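Local coordinates for amino acid ABC transporter, periplasmic amino acid-binding protein (Brucella ovis, PDB 4Z9N) that binds glutathione in its cleft and probably delivers it to an ABC transporter for uptake, at residues I93-D96 and T97-L101. Sequence-based numbering, arbitrary orientation. Where two conformers were deposited one is given.
Sequences ISRD and TSLGL. With NA (sodium ion), chain K; GSH (glutathione), chain U; EDO (1,2-ethanediol), chain V.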
loop_
_atom_site.group_PDB
_atom_site.type_symbol
_atom_site.label_atom_id
_atom_site.label_comp_id
_atom_site.label_asym_id
_atom_site.label_seq_id
_atom_site.Cartn_x
_atom_site.Cartn_y
_atom_site.Cartn_z
ATOM N N ILE D 93 4.607 8.032 9.865
ATOM C CA ILE D 93 5.970 8.305 9.431
ATOM C C ILE D 93 6.991 8.185 10.584
ATOM O O ILE D 93 8.077 7.657 10.381
ATOM C CB ILE D 93 6.078 9.682 8.735
ATOM C CG1 ILE D 93 7.467 9.852 8.112
ATOM C CG2 ILE D 93 5.792 10.856 9.691
ATOM C CD1 ILE D 93 7.568 11.090 7.226
ATOM N N SER D 94 6.638 8.649 11.779
ATOM C CA SER D 94 7.595 8.637 12.881
ATOM C C SER D 94 7.926 7.202 13.297
ATOM O O SER D 94 9.060 6.905 13.677
ATOM C CB SER D 94 7.071 9.443 14.074
ATOM O OG SER D 94 5.830 8.951 14.557
ATOM N N ARG D 95 6.952 6.305 13.201
ATOM C CA ARG D 95 7.211 4.906 13.529
ATOM C C ARG D 95 8.023 4.228 12.417
ATOM O O ARG D 95 8.695 3.224 12.654
ATOM C CB ARG D 95 5.898 4.174 13.800
ATOM C CG ARG D 95 5.217 4.704 15.050
ATOM C CD ARG D 95 3.803 4.140 15.176
ATOM N NE ARG D 95 3.201 4.532 16.448
ATOM C CZ ARG D 95 1.980 4.153 16.831
ATOM N NH1 ARG D 95 1.250 3.389 16.029
ATOM N NH2 ARG D 95 1.495 4.532 18.004
ATOM N N ASP D 96 8.006 4.818 11.224
ATOM C CA ASP D 96 8.711 4.276 10.054
ATOM C C ASP D 96 10.166 4.764 10.016
ATOM O O ASP D 96 11.060 4.090 9.492
ATOM C CB ASP D 96 7.961 4.705 8.774
ATOM C CG ASP D 96 8.157 3.757 7.588
ATOM O OD1 ASP D 96 8.851 2.715 7.688
ATOM O OD2 ASP D 96 7.541 4.056 6.533
ATOM N N THR D 97 10.416 5.935 10.594
ATOM C CA THR D 97 11.720 6.577 10.433
ATOM C C THR D 97 12.591 6.600 11.682
ATOM O O THR D 97 13.805 6.691 11.579
ATOM C CB THR D 97 11.571 8.041 10.002
ATOM O OG1 THR D 97 10.793 8.744 10.981
ATOM C CG2 THR D 97 10.881 8.115 8.656
ATOM N N SER D 98 11.967 6.565 12.852
ATOM C CA SER D 98 12.694 6.799 14.096
ATOM C C SER D 98 12.862 5.583 15.008
ATOM O O SER D 98 13.497 5.690 16.061
ATOM C CB SER D 98 12.012 7.930 14.884
ATOM O OG SER D 98 10.779 7.506 15.458
ATOM N N LEU D 99 12.338 4.429 14.617
ATOM C CA LEU D 99 12.346 3.266 15.514
ATOM C C LEU D 99 13.138 2.072 14.984
ATOM O O LEU D 99 13.242 1.051 15.662
ATOM C CB LEU D 99 10.905 2.829 15.803
ATOM C CG LEU D 99 10.012 3.857 16.498
ATOM C CD1 LEU D 99 8.607 3.290 16.659
ATOM C CD2 LEU D 99 10.599 4.252 17.854
ATOM N N GLY D 100 13.705 2.197 13.785
ATOM C CA GLY D 100 14.392 1.080 13.165
ATOM C C GLY D 100 13.417 -0.003 12.721
ATOM O O GLY D 100 13.771 -1.194 12.665
ATOM N N LEU D 101 12.198 0.413 12.400
ATOM C CA LEU D 101 11.144 -0.520 12.002
ATOM C C LEU D 101 10.638 -0.249 10.584
ATOM O O LEU D 101 10.744 0.869 10.068
ATOM C CB LEU D 101 9.970 -0.458 12.985
ATOM C CG LEU D 101 10.282 -0.718 14.469
ATOM C CD1 LEU D 101 9.001 -0.661 15.296
ATOM C CD2 LEU D 101 11.025 -2.051 14.682
HETATM NA NA NA K . 11.246 2.319 8.008
HETATM N N1 GSH U . -3.786 2.119 16.553
HETATM C CA1 GSH U . -3.416 2.977 17.681
HETATM C C1 GSH U . -1.893 3.033 17.767
HETATM O O11 GSH U . -1.354 3.835 18.579
HETATM O O12 GSH U . -1.176 2.284 17.046
HETATM C CB1 GSH U . -3.953 2.438 19.017
HETATM C CG1 GSH U . -3.376 1.029 19.254
HETATM C CD1 GSH U . -3.696 0.601 20.682
HETATM O OE1 GSH U . -2.842 0.277 21.447
HETATM N N2 GSH U . -5.081 0.586 21.088
HETATM C CA2 GSH U . -5.380 0.203 22.456
HETATM C C2 GSH U . -4.958 -1.242 22.758
HETATM O O2 GSH U . -4.752 -2.061 21.921
HETATM C CB2 GSH U . -6.848 0.493 22.785
HETATM S SG2 GSH U . -7.984 -0.625 21.918
HETATM N N3 GSH U . -4.762 -1.576 24.153
HETATM C CA3 GSH U . -4.359 -2.906 24.521
HETATM C C3 GSH U . -3.139 -2.806 25.437
HETATM O O31 GSH U . -2.772 -3.832 26.066
HETATM O O32 GSH U . -2.499 -1.716 25.549
HETATM C C1 EDO V . 2.248 7.706 19.119
HETATM O O1 EDO V . 2.485 6.509 19.872
HETATM C C2 EDO V . 3.524 8.191 18.442
HETATM O O2 EDO V . 4.133 7.146 17.671
HETATM O O HOH W 1 11.350 2.993 12.346
#
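Ser98 and Ser94 meet at the C-terminal part of the helix that starts at Ile93. The carbonyl oxygen of Ser94 accepts from Ser98 N at 3.0 Å and from Ser98 OG at a very short 2.5 Å, one from each face of its carbonyl plane. With chi1 at 73°, OG folds back over the helix. One residue earlier, Thr97 N makes a weak hydrogen bond to Ile93 O, and Thr97 CG2 packs against Ile93 CG1. A water then bridges the next residues. It donates to Arg95 O at 2.7 Å and accepts from the backbone N of Leu99 and of Leu101. Gly100, with positive phi, lets the chain turn there. The turn brings Leu101 O beside Asp96, and both residues bind sodium, Asp96 through O at 2.3 Å and through OD1. Gln219, Asp102 and Asp226 of the second subunit complete the site, so the ion ties the two subunits together. Asp96 OD2 accepts from Trp91 NE1 and Trp230 NE1 of that subunit, and pairs with its Arg229 in a salt bridge. Leu99 CD1 lies alongside the extended Arg95 stem. Arg95 NH1 donates to glutathione O12 at 2.9 Å, angle 168°, and to Thr90 O. NH2 donates to O11 at 3.0 Å; NE and NH2 also donate to an ethanediol, probably from the crystallisation liquor. This two-pronged grip on a ligand alpha-carboxylate is characteristic of amino-acid-binding proteins of solute-binding family 3.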